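Local coordinates for P35 antigen (Borrelia burgdorferi, PDB 4ALY), which is an outer surface lipoprotein of the Lyme disease spirochaete, critical to ensure infection after a tick bite, at residues Leu203-Leu206 and Tyr207-Glu211; Gln77-Leu80 and Asp81-Asn85; Ser176-Leu179 and Ala180-Ile184. One frame throughout, in Å; residues are numbered along the deposited sequence.

Contact 1 of 3, residues Leu203-Leu206 and Tyr207-Glu211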
ATOM      1  N   LEU A 203     -17.139 -14.658  -9.322  1.00 32.10           N
ATOM      2  CA  LEU A 203     -16.042 -15.405  -8.668  1.00 31.50           C
ATOM      3  C   LEU A 203     -14.696 -15.310  -9.386  1.00 32.76           C
ATOM      4  O   LEU A 203     -13.660 -15.279  -8.733  1.00 36.20           O
ATOM      5  CB  LEU A 203     -16.405 -16.858  -8.413  1.00 31.10           C
ATOM      6  CG  LEU A 203     -17.629 -17.126  -7.539  1.00 33.82           C
ATOM      7  CD1 LEU A 203     -17.915 -18.616  -7.472  1.00 32.17           C
ATOM      8  CD2 LEU A 203     -17.474 -16.585  -6.126  1.00 33.89           C
ATOM      9  N   GLU A 204     -14.695 -15.206 -10.708  1.00 31.49           N
ATOM     10  CA  GLU A 204     -13.419 -15.068 -11.449  1.00 35.63           C
ATOM     11  C   GLU A 204     -12.811 -13.684 -11.309  1.00 32.07           C
ATOM     12  O   GLU A 204     -11.595 -13.544 -11.191  1.00 28.86           O
ATOM     13  CB  GLU A 204     -13.585 -15.367 -12.976  1.00 37.24           C
ATOM     14  CG  GLU A 204     -13.616 -16.841 -13.325  1.00 43.67           C
ATOM     15  CD  GLU A 204     -12.325 -17.550 -12.974  1.00 50.67           C
ATOM     16  OE1 GLU A 204     -11.320 -16.870 -12.665  1.00 60.06           O
ATOM     17  OE2 GLU A 204     -12.312 -18.795 -13.000  1.00 55.07           O
ATOM     18  N   THR A 205     -13.673 -12.675 -11.406  1.00 30.02           N
ATOM     19  CA  THR A 205     -13.239 -11.315 -11.399  1.00 34.33           C
ATOM     20  C   THR A 205     -12.673 -11.003 -10.012  1.00 36.77           C
ATOM     21  O   THR A 205     -11.545 -10.475  -9.870  1.00 35.68           O
ATOM     22  CB  THR A 205     -14.388 -10.367 -11.770  1.00 35.12           C
ATOM     23  OG1 THR A 205     -14.554 -10.411 -13.183  1.00 35.22           O
ATOM     24  CG2 THR A 205     -14.054  -8.897 -11.371  1.00 35.18           C
ATOM     25  N   LEU A 206     -13.402 -11.406  -8.984  1.00 36.60           N
ATOM     26  CA  LEU A 206     -12.920 -11.080  -7.656  1.00 38.84           C
ATOM     27  C   LEU A 206     -11.609 -11.812  -7.371  1.00 35.21           C
ATOM     28  O   LEU A 206     -10.650 -11.244  -6.820  1.00 33.54           O
ATOM     29  CB  LEU A 206     -14.051 -11.114  -6.588  1.00 37.95           C
ATOM     30  CG  LEU A 206     -14.378 -12.210  -5.607  1.00 40.11           C
ATOM     31  CD1 LEU A 206     -15.886 -12.402  -5.451  1.00 34.28           C
ATOM     32  CD2 LEU A 206     -13.710 -13.474  -6.073  1.00 47.97           C
ATOM     33  N   TYR A 207     -11.497 -13.005  -7.924  1.00 36.69           N
ATOM     34  CA  TYR A 207     -10.235 -13.708  -7.869  1.00 34.32           C
ATOM     35  C   TYR A 207      -9.146 -13.052  -8.742  1.00 34.60           C
ATOM     36  O   TYR A 207      -7.974 -12.949  -8.327  1.00 33.31           O
ATOM     37  CB  TYR A 207     -10.429 -15.162  -8.221  1.00 33.71           C
ATOM     38  CG  TYR A 207      -9.109 -15.852  -8.319  1.00 38.26           C
ATOM     39  CD1 TYR A 207      -8.426 -16.325  -7.164  1.00 40.37           C
ATOM     40  CD2 TYR A 207      -8.492 -15.967  -9.543  1.00 34.22           C
ATOM     41  CE1 TYR A 207      -7.179 -16.942  -7.287  1.00 37.99           C
ATOM     42  CE2 TYR A 207      -7.273 -16.558  -9.662  1.00 36.82           C
ATOM     43  CZ  TYR A 207      -6.627 -17.038  -8.559  1.00 37.18           C
ATOM     44  OH  TYR A 207      -5.415 -17.597  -8.815  1.00 40.86           O
ATOM     45  N   ASN A 208      -9.520 -12.606  -9.941  1.00 32.80           N
ATOM     46  CA  ASN A 208      -8.615 -11.808 -10.761  1.00 31.15           C
ATOM     47  C   ASN A 208      -8.290 -10.444 -10.115  1.00 31.44           C
ATOM     48  O   ASN A 208      -7.169  -9.963 -10.222  1.00 28.81           O
ATOM     49  CB  ASN A 208      -9.160 -11.661 -12.184  1.00 33.56           C
ATOM     50  CG  ASN A 208      -9.064 -12.974 -12.979  1.00 36.89           C
ATOM     51  OD1 ASN A 208      -8.065 -13.702 -12.884  1.00 39.98           O
ATOM     52  ND2 ASN A 208     -10.097 -13.287 -13.746  1.00 32.17           N
ATOM     53  N   ASP A 209      -9.262  -9.829  -9.444  1.00 28.31           N
ATOM     54  CA  ASP A 209      -8.990  -8.609  -8.722  1.00 28.65           C
ATOM     55  C   ASP A 209      -7.782  -8.784  -7.758  1.00 30.78           C
ATOM     56  O   ASP A 209      -6.849  -7.977  -7.777  1.00 30.99           O
ATOM     57  CB  ASP A 209     -10.262  -8.132  -8.044  1.00 28.42           C
ATOM     58  CG  ASP A 209     -11.255  -7.482  -9.059  1.00 29.93           C
ATOM     59  OD1 ASP A 209     -10.917  -7.432 -10.269  1.00 26.93           O
ATOM     60  OD2 ASP A 209     -12.348  -6.979  -8.651  1.00 28.41           O
ATOM     61  N   PHE A 210      -7.746  -9.878  -6.999  1.00 30.64           N
ATOM     62  CA  PHE A 210      -6.594 -10.184  -6.134  1.00 28.77           C
ATOM     63  C   PHE A 210      -5.289 -10.195  -6.868  1.00 28.86           C
ATOM     64  O   PHE A 210      -4.288  -9.710  -6.358  1.00 30.00           O
ATOM     65  CB  PHE A 210      -6.753 -11.490  -5.327  1.00 24.22           C
ATOM     66  CG  PHE A 210      -7.547 -11.296  -4.086  1.00 24.14           C
ATOM     67  CD1 PHE A 210      -7.236 -10.207  -3.218  1.00 23.84           C
ATOM     68  CD2 PHE A 210      -8.641 -12.107  -3.794  1.00 22.21           C
ATOM     69  CE1 PHE A 210      -7.981  -9.959  -2.059  1.00 22.63           C
ATOM     70  CE2 PHE A 210      -9.404 -11.859  -2.654  1.00 23.03           C
ATOM     71  CZ  PHE A 210      -9.080 -10.797  -1.780  1.00 25.00           C
ATOM     72  N   GLU A 211      -5.308 -10.729  -8.072  1.00 30.35           N
ATOM     73  CA  GLU A 211      -4.118 -10.784  -8.897  1.00 29.47           C
ATOM     74  C   GLU A 211      -3.573  -9.457  -9.326  1.00 28.20           C
ATOM     75  O   GLU A 211      -2.353  -9.289  -9.410  1.00 32.74           O
ATOM     76  CB  GLU A 211      -4.408 -11.609 -10.134  1.00 33.51           C
ATOM     77  CG  GLU A 211      -3.592 -12.884 -10.151  1.00 41.76           C
ATOM     78  CD  GLU A 211      -4.321 -14.058 -10.776  1.00 44.50           C
ATOM     79  OE1 GLU A 211      -5.328 -13.877 -11.508  1.00 47.36           O
ATOM     80  OE2 GLU A 211      -3.868 -15.186 -10.516  1.00 49.60           O
TER
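Tyr207 N, Asn208 N and Phe210 N hydrogen-bond to Leu203 O, Glu204 O and Leu206 O, the i to i+4 pattern of an unbroken alpha helix; Asp209 N to Thr205 O belongs to the same pattern, but at 2.4 Å it is implausibly short and its length is doubtful. With CG anti to the backbone N (chi1 174°), the ring of Tyr207 swings away from the preceding turn. Tyr207 CB rests 3.3 Å from Leu203 O, and Glu204 O lies at the ring edge, near the ring plane. On another face of the helix, the methyl of Thr205 approaches the carboxylate of Asp209, one turn further on: Thr205 CG2 is 3.6 Å from Asp209 OD1 and 3.7 Å from OD2, so it is shared almost evenly between the two oxygens. Thr205 OG1 makes a weak bond back to Pro201 O. Inward, Leu206 and Phe210 lie a turn apart, with Phe210 CD2 3.7 Å from Leu206 O. Leu206 and Phe210 face helices 70-95 and 163-189, meeting Ile79, Ser83, Ile184 and Ile188, and Thr205 and Asp209 face helix 254-275 through Thr270, as in a helix packed on several sides in an all-helical bundle.

Contact 2 of 3, residues Gln77-Leu80 and Asp81-Asn85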
ATOM      1  N   GLN A  77     -12.628 -21.470  -2.267  1.00 45.74           N
ATOM      2  CA  GLN A  77     -11.484 -21.824  -1.439  1.00 48.13           C
ATOM      3  C   GLN A  77     -10.261 -20.921  -1.657  1.00 43.86           C
ATOM      4  O   GLN A  77      -9.741 -20.431  -0.700  1.00 39.24           O
ATOM      5  CB  GLN A  77     -11.099 -23.303  -1.629  1.00 51.57           C
ATOM      6  CG  GLN A  77     -11.622 -24.244  -0.555  1.00 53.76           C
ATOM      7  CD  GLN A  77     -10.846 -24.144   0.757  1.00 62.26           C
ATOM      8  OE1 GLN A  77     -11.420 -23.820   1.794  1.00 64.00           O
ATOM      9  NE2 GLN A  77      -9.534 -24.420   0.716  1.00 64.59           N
ATOM     10  N   LYS A  78      -9.823 -20.706  -2.900  1.00 42.95           N
ATOM     11  CA  LYS A  78      -8.626 -19.900  -3.180  1.00 39.67           C
ATOM     12  C   LYS A  78      -8.843 -18.438  -2.846  1.00 41.59           C
ATOM     13  O   LYS A  78      -7.971 -17.805  -2.281  1.00 47.92           O
ATOM     14  CB  LYS A  78      -8.234 -19.978  -4.636  1.00 41.82           C
ATOM     15  CG  LYS A  78      -7.210 -21.021  -5.008  1.00 45.58           C
ATOM     16  CD  LYS A  78      -7.124 -21.017  -6.530  1.00 53.79           C
ATOM     17  CE  LYS A  78      -6.356 -22.215  -7.071  1.00 55.33           C
ATOM     18  NZ  LYS A  78      -4.908 -22.088  -6.722  1.00 59.82           N
ATOM     19  N   ILE A  79     -10.006 -17.906  -3.196  1.00 37.23           N
ATOM     20  CA  ILE A  79     -10.436 -16.578  -2.769  1.00 36.19           C
ATOM     21  C   ILE A  79     -10.520 -16.397  -1.240  1.00 40.43           C
ATOM     22  O   ILE A  79     -10.115 -15.352  -0.693  1.00 35.24           O
ATOM     23  CB  ILE A  79     -11.792 -16.260  -3.386  1.00 34.01           C
ATOM     24  CG1 ILE A  79     -11.628 -15.983  -4.889  1.00 30.58           C
ATOM     25  CG2 ILE A  79     -12.517 -15.126  -2.630  1.00 33.08           C
ATOM     26  CD1 ILE A  79     -12.934 -16.203  -5.640  1.00 31.46           C
ATOM     27  N   LEU A  80     -11.058 -17.407  -0.552  1.00 44.28           N
ATOM     28  CA  LEU A  80     -11.161 -17.362   0.902  1.00 42.45           C
ATOM     29  C   LEU A  80      -9.806 -17.495   1.578  1.00 40.83           C
ATOM     30  O   LEU A  80      -9.619 -16.878   2.626  1.00 34.54           O
ATOM     31  CB  LEU A  80     -12.110 -18.431   1.448  1.00 44.78           C
ATOM     32  CG  LEU A  80     -13.607 -18.177   1.273  1.00 47.85           C
ATOM     33  CD1 LEU A  80     -14.411 -19.173   2.106  1.00 45.39           C
ATOM     34  CD2 LEU A  80     -13.954 -16.726   1.584  1.00 45.53           C
ATOM     35  N   ASP A  81      -8.898 -18.299   1.003  1.00 32.01           N
ATOM     36  CA  ASP A  81      -7.547 -18.361   1.505  1.00 35.23           C
ATOM     37  C   ASP A  81      -6.832 -16.983   1.328  1.00 39.16           C
ATOM     38  O   ASP A  81      -6.381 -16.420   2.324  1.00 36.41           O
ATOM     39  CB  ASP A  81      -6.721 -19.499   0.868  1.00 36.49           C
ATOM     40  CG  ASP A  81      -7.298 -20.895   1.141  1.00 42.00           C
ATOM     41  OD1 ASP A  81      -8.225 -21.049   2.008  1.00 42.81           O
ATOM     42  OD2 ASP A  81      -6.844 -21.840   0.441  1.00 38.56           O
ATOM     43  N   ARG A  82      -6.759 -16.460   0.086  1.00 35.98           N
ATOM     44  CA  ARG A  82      -6.246 -15.136  -0.199  1.00 33.47           C
ATOM     45  C   ARG A  82      -6.800 -14.023   0.739  1.00 34.03           C
ATOM     46  O   ARG A  82      -5.997 -13.290   1.331  1.00 31.99           O
ATOM     47  CB  ARG A  82      -6.335 -14.790  -1.693  1.00 33.61           C
ATOM     48  CG  ARG A  82      -5.165 -15.363  -2.504  1.00 39.24           C
ATOM     49  CD  ARG A  82      -5.274 -15.201  -4.037  1.00 45.43           C
ATOM     50  NE  ARG A  82      -4.477 -14.059  -4.538  1.00 60.30           N
ATOM     51  CZ  ARG A  82      -3.468 -14.141  -5.412  1.00 59.70           C
ATOM     52  NH1 ARG A  82      -3.137 -15.322  -5.919  1.00 58.84           N
ATOM     53  NH2 ARG A  82      -2.806 -13.043  -5.790  1.00 50.26           N
ATOM     54  N   SER A  83      -8.118 -13.963   0.946  1.00 32.14           N
ATOM     55  CA  SER A  83      -8.759 -13.014   1.920  1.00 34.95           C
ATOM     56  C   SER A  83      -8.417 -13.272   3.401  1.00 39.23           C
ATOM     57  O   SER A  83      -8.280 -12.339   4.211  1.00 40.21           O
ATOM     58  CB  SER A  83     -10.300 -13.022   1.821  1.00 32.47           C
ATOM     59  OG  SER A  83     -10.749 -12.644   0.545  1.00 33.45           O
ATOM     60  N   GLU A  84      -8.312 -14.544   3.758  1.00 40.14           N
ATOM     61  CA  GLU A  84      -7.966 -14.918   5.114  1.00 35.94           C
ATOM     62  C   GLU A  84      -6.536 -14.497   5.330  1.00 32.41           C
ATOM     63  O   GLU A  84      -6.285 -13.795   6.283  1.00 29.15           O
ATOM     64  CB  GLU A  84      -8.120 -16.427   5.355  1.00 39.77           C
ATOM     65  CG  GLU A  84      -8.344 -16.777   6.802  1.00 45.14           C
ATOM     66  CD  GLU A  84      -9.660 -16.229   7.333  1.00 51.53           C
ATOM     67  OE1 GLU A  84     -10.712 -16.554   6.729  1.00 51.60           O
ATOM     68  OE2 GLU A  84      -9.639 -15.494   8.357  1.00 49.50           O
ATOM     69  N   ASN A  85      -5.623 -14.902   4.439  1.00 29.88           N
ATOM     70  CA  ASN A  85      -4.197 -14.567   4.549  1.00 31.03           C
ATOM     71  C   ASN A  85      -3.893 -13.038   4.739  1.00 34.22           C
ATOM     72  O   ASN A  85      -3.066 -12.659   5.599  1.00 31.83           O
ATOM     73  CB  ASN A  85      -3.408 -15.192   3.419  1.00 31.75           C
ATOM     74  CG  ASN A  85      -1.910 -15.034   3.576  1.00 38.71           C
ATOM     75  OD1 ASN A  85      -1.325 -15.377   4.618  1.00 45.40           O
ATOM     76  ND2 ASN A  85      -1.257 -14.534   2.525  1.00 41.63           N
TER
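Asp81 folds its carboxylate back over the carbonyl of Gln77, one turn earlier in helix 70-95 of this all-helical bundle, and this pair, with Leu80 and Ile79, carries most of the contact. The backbone follows the regular i to i+4 scheme of an alpha helix, beginning with Asp81 N to Gln77 O at 2.9 Å. Because CG of Asp81 stands beside its own backbone N (chi1 -61°), Asp81 CG comes within 3.1 Å of Gln77 O, the acceptor of Asp81 N. OD1 and OD2 therefore also lie close to Gln77 O, but all three are acceptors, so the approach is probably unfavourable in itself, and perhaps partly compensated by the backbone N-H at the same oxygen. The Gln77 chain bends at chi2 and brings its amide across the same carboxylate, the two planes 81° apart. Gln77 NE2 lies 3.7 Å from Asp81 OD2 and 3.8 Å from OD1, a loose polar approach rather than a hydrogen bond, which may nonetheless soften the acid's charge.

Leu80 takes part mainly through its backbone. Its O accepts Glu84 N from above the carbonyl plane, and Glu84 CB presses to 3.1 Å from Leu80 O. The leucine side chain leads off to Lys192 and Leu195 in the loop beyond helix 163-189.

Ile79 and Ser83 face the interior. Ile79 packs on Leu206 and Tyr207 of helix 200-233, while Ser83 sits against Phe210, Ser185 and Ile188. A serine hydroxyl bonding the carbonyl four residues back is a familiar feature of helices: Ser83 OG donates to Ile79 O at 3.0 Å, and Ser83 N reaches Ile79 O at 2.9 Å, the two donors arriving from opposite faces of the carbonyl plane.

Contact 3 of 3, residues Ser176-Leu179 and Ala180-Ile184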
ATOM      1  N   SER A 176      -2.070   3.141  -0.280  1.00 18.72           N
ATOM      2  CA  SER A 176      -3.434   2.978  -0.878  1.00 17.81           C
ATOM      3  C   SER A 176      -3.676   1.552  -1.345  1.00 16.92           C
ATOM      4  O   SER A 176      -4.772   1.060  -1.262  1.00 17.02           O
ATOM      5  CB  SER A 176      -3.620   3.961  -2.035  1.00 17.92           C
ATOM      6  OG  SER A 176      -3.712   5.254  -1.520  1.00 19.42           O
ATOM      7  N   ILE A 177      -2.625   0.913  -1.870  1.00 17.85           N
ATOM      8  CA  ILE A 177      -2.667  -0.459  -2.417  1.00 17.59           C
ATOM      9  C   ILE A 177      -2.932  -1.501  -1.301  1.00 19.31           C
ATOM     10  O   ILE A 177      -3.755  -2.436  -1.464  1.00 19.60           O
ATOM     11  CB  ILE A 177      -1.325  -0.805  -3.047  1.00 17.23           C
ATOM     12  CG1 ILE A 177      -1.007   0.142  -4.236  1.00 16.70           C
ATOM     13  CG2 ILE A 177      -1.301  -2.291  -3.417  1.00 17.20           C
ATOM     14  CD1 ILE A 177       0.413  -0.013  -4.741  1.00 15.02           C
ATOM     15  N   GLN A 178      -2.195  -1.348  -0.187  1.00 18.66           N
ATOM     16  CA  GLN A 178      -2.374  -2.161   0.993  1.00 19.54           C
ATOM     17  C   GLN A 178      -3.793  -1.991   1.588  1.00 20.09           C
ATOM     18  O   GLN A 178      -4.496  -2.988   1.738  1.00 21.45           O
ATOM     19  CB  GLN A 178      -1.273  -1.865   2.024  1.00 18.77           C
ATOM     20  CG  GLN A 178      -1.253  -2.854   3.142  1.00 17.14           C
ATOM     21  CD  GLN A 178      -0.992  -4.282   2.636  1.00 18.88           C
ATOM     22  OE1 GLN A 178      -0.150  -4.516   1.743  1.00 16.48           O
ATOM     23  NE2 GLN A 178      -1.736  -5.245   3.203  1.00 19.21           N
ATOM     24  N   LEU A 179      -4.230  -0.752   1.863  1.00 20.19           N
ATOM     25  CA  LEU A 179      -5.628  -0.484   2.254  1.00 20.46           C
ATOM     26  C   LEU A 179      -6.624  -1.176   1.322  1.00 22.52           C
ATOM     27  O   LEU A 179      -7.583  -1.826   1.788  1.00 21.87           O
ATOM     28  CB  LEU A 179      -5.924   1.024   2.260  1.00 20.41           C
ATOM     29  CG  LEU A 179      -7.404   1.409   2.427  1.00 21.98           C
ATOM     30  CD1 LEU A 179      -7.988   0.964   3.780  1.00 21.35           C
ATOM     31  CD2 LEU A 179      -7.601   2.913   2.281  1.00 22.20           C
ATOM     32  N   ALA A 180      -6.407  -1.051   0.004  1.00 22.76           N
ATOM     33  CA  ALA A 180      -7.330  -1.705  -0.935  1.00 25.33           C
ATOM     34  C   ALA A 180      -7.367  -3.218  -0.671  1.00 28.27           C
ATOM     35  O   ALA A 180      -8.462  -3.794  -0.619  1.00 29.25           O
ATOM     36  CB  ALA A 180      -6.963  -1.431  -2.382  1.00 25.37           C
ATOM     37  N   MET A 181      -6.205  -3.863  -0.498  1.00 25.87           N
ATOM     38  CA  MET A 181      -6.215  -5.314  -0.259  1.00 26.53           C
ATOM     39  C   MET A 181      -7.029  -5.715   0.980  1.00 28.58           C
ATOM     40  O   MET A 181      -7.667  -6.785   1.008  1.00 25.57           O
ATOM     41  CB  MET A 181      -4.800  -5.879  -0.152  1.00 25.53           C
ATOM     42  CG  MET A 181      -3.967  -5.728  -1.420  1.00 26.97           C
ATOM     43  SD  MET A 181      -2.205  -5.981  -1.118  1.00 28.77           S
ATOM     44  CE  MET A 181      -2.110  -7.761  -1.137  1.00 26.37           C
ATOM     45  N   GLU A 182      -7.034  -4.848   1.993  1.00 27.37           N
ATOM     46  CA  GLU A 182      -7.631  -5.224   3.262  1.00 27.13           C
ATOM     47  C   GLU A 182      -9.121  -4.860   3.323  1.00 27.71           C
ATOM     48  O   GLU A 182      -9.886  -5.503   4.040  1.00 29.07           O
ATOM     49  CB  GLU A 182      -6.850  -4.626   4.453  1.00 25.33           C
ATOM     50  CG  GLU A 182      -5.387  -4.990   4.371  1.00 25.15           C
ATOM     51  CD  GLU A 182      -4.561  -4.624   5.587  1.00 25.96           C
ATOM     52  OE1 GLU A 182      -5.054  -3.855   6.446  1.00 23.51           O
ATOM     53  OE2 GLU A 182      -3.395  -5.108   5.647  1.00 23.36           O
ATOM     54  N   GLU A 183      -9.542  -3.836   2.599  1.00 26.72           N
ATOM     55  CA  GLU A 183     -10.953  -3.486   2.580  1.00 28.45           C
ATOM     56  C   GLU A 183     -11.680  -4.597   1.818  1.00 28.51           C
ATOM     57  O   GLU A 183     -12.745  -5.112   2.260  1.00 30.03           O
ATOM     58  CB  GLU A 183     -11.169  -2.214   1.795  1.00 32.08           C
ATOM     59  CG  GLU A 183     -10.926  -0.924   2.530  1.00 39.63           C
ATOM     60  CD  GLU A 183     -11.269   0.257   1.646  1.00 45.04           C
ATOM     61  OE1 GLU A 183     -12.406   0.305   1.113  1.00 59.47           O
ATOM     62  OE2 GLU A 183     -10.417   1.114   1.445  1.00 39.41           O
ATOM     63  N   ILE A 184     -11.092  -4.952   0.680  1.00 24.03           N
ATOM     64  CA  ILE A 184     -11.611  -5.998  -0.183  1.00 25.39           C
ATOM     65  C   ILE A 184     -11.618  -7.359   0.542  1.00 25.53           C
ATOM     66  O   ILE A 184     -12.581  -8.057   0.414  1.00 27.25           O
ATOM     67  CB  ILE A 184     -10.882  -6.030  -1.554  1.00 24.25           C
ATOM     68  CG1 ILE A 184     -11.468  -4.974  -2.480  1.00 22.30           C
ATOM     69  CG2 ILE A 184     -10.872  -7.425  -2.205  1.00 24.22           C
ATOM     70  CD1 ILE A 184     -10.470  -4.516  -3.512  1.00 21.39           C
TER
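The flat end groups of Gln178 and Glu182 stand nearly perpendicular, amide and carboxylate planes 79° apart, while the chains themselves cross at a slant; a hydrogen bond of 3.0 Å from Gln178 NE2 to Glu182 OE2 joins them. The acceptor lies close to the plane of the amide, yet the N-H comes down on OE2 from above the carboxylate, 35° out of its plane. Gln178 achieves this by sending CG anti to the backbone N (chi1 -169°) and then bending at chi2, whereas Glu182 runs extended beyond CG. Gln178 OE1 takes a hydrogen bond from Lys217, and the second carboxylate oxygen, Glu182 OE1, forms a salt bridge with Arg133. Both polar atoms of each buried group thus have a partner, which fixes its rotation. The Arg133 salt bridge would probably favour an ionised Glu182. Beside the amide, Met181 SD lies 3.8 Å from Gln178 OE1 and 4.4 Å from Ile177 CG2.

Around the helix, Glu183, extended beyond CG, crosses Leu179 at a slant, Glu183 OE2 sitting 3.2 Å from Leu179 CG and 3.4 Å from both methyls, CD1 and CD2. Ala180, small and buried, lies against Ile264. With neighbours on helices 70-95, 129-137, 200-233 and 254-275, this is the interior helix of an all-helical fold, its buried Gln178 and Glu182 bonded to each other and to Lys217 and Arg133.

How the contacts relate
Along the chain contact 2 comes first, on helix 70-95, then contact 3 on helix 163-189 and contact 1 on helix 200-233, the next helix. Contacts 1 and 2 lie on the same side of the molecule's centre, about 11 Å apart between centres, and touch directly, with Phe210 CZ 3.4 Å from Ser83 OG. Contact 3 is more central; its centre is about 14 Å from that of contact 1, and Phe210 CZ touches Ile184 CG2. Contacts 2 and 3 do not touch, their nearest atoms being about 5 Å apart. Phe210 thus connects all three helices, joining the early helix 70-95 to the consecutive helices 163-189 and 200-233 in one helical core of this surface lipoprotein.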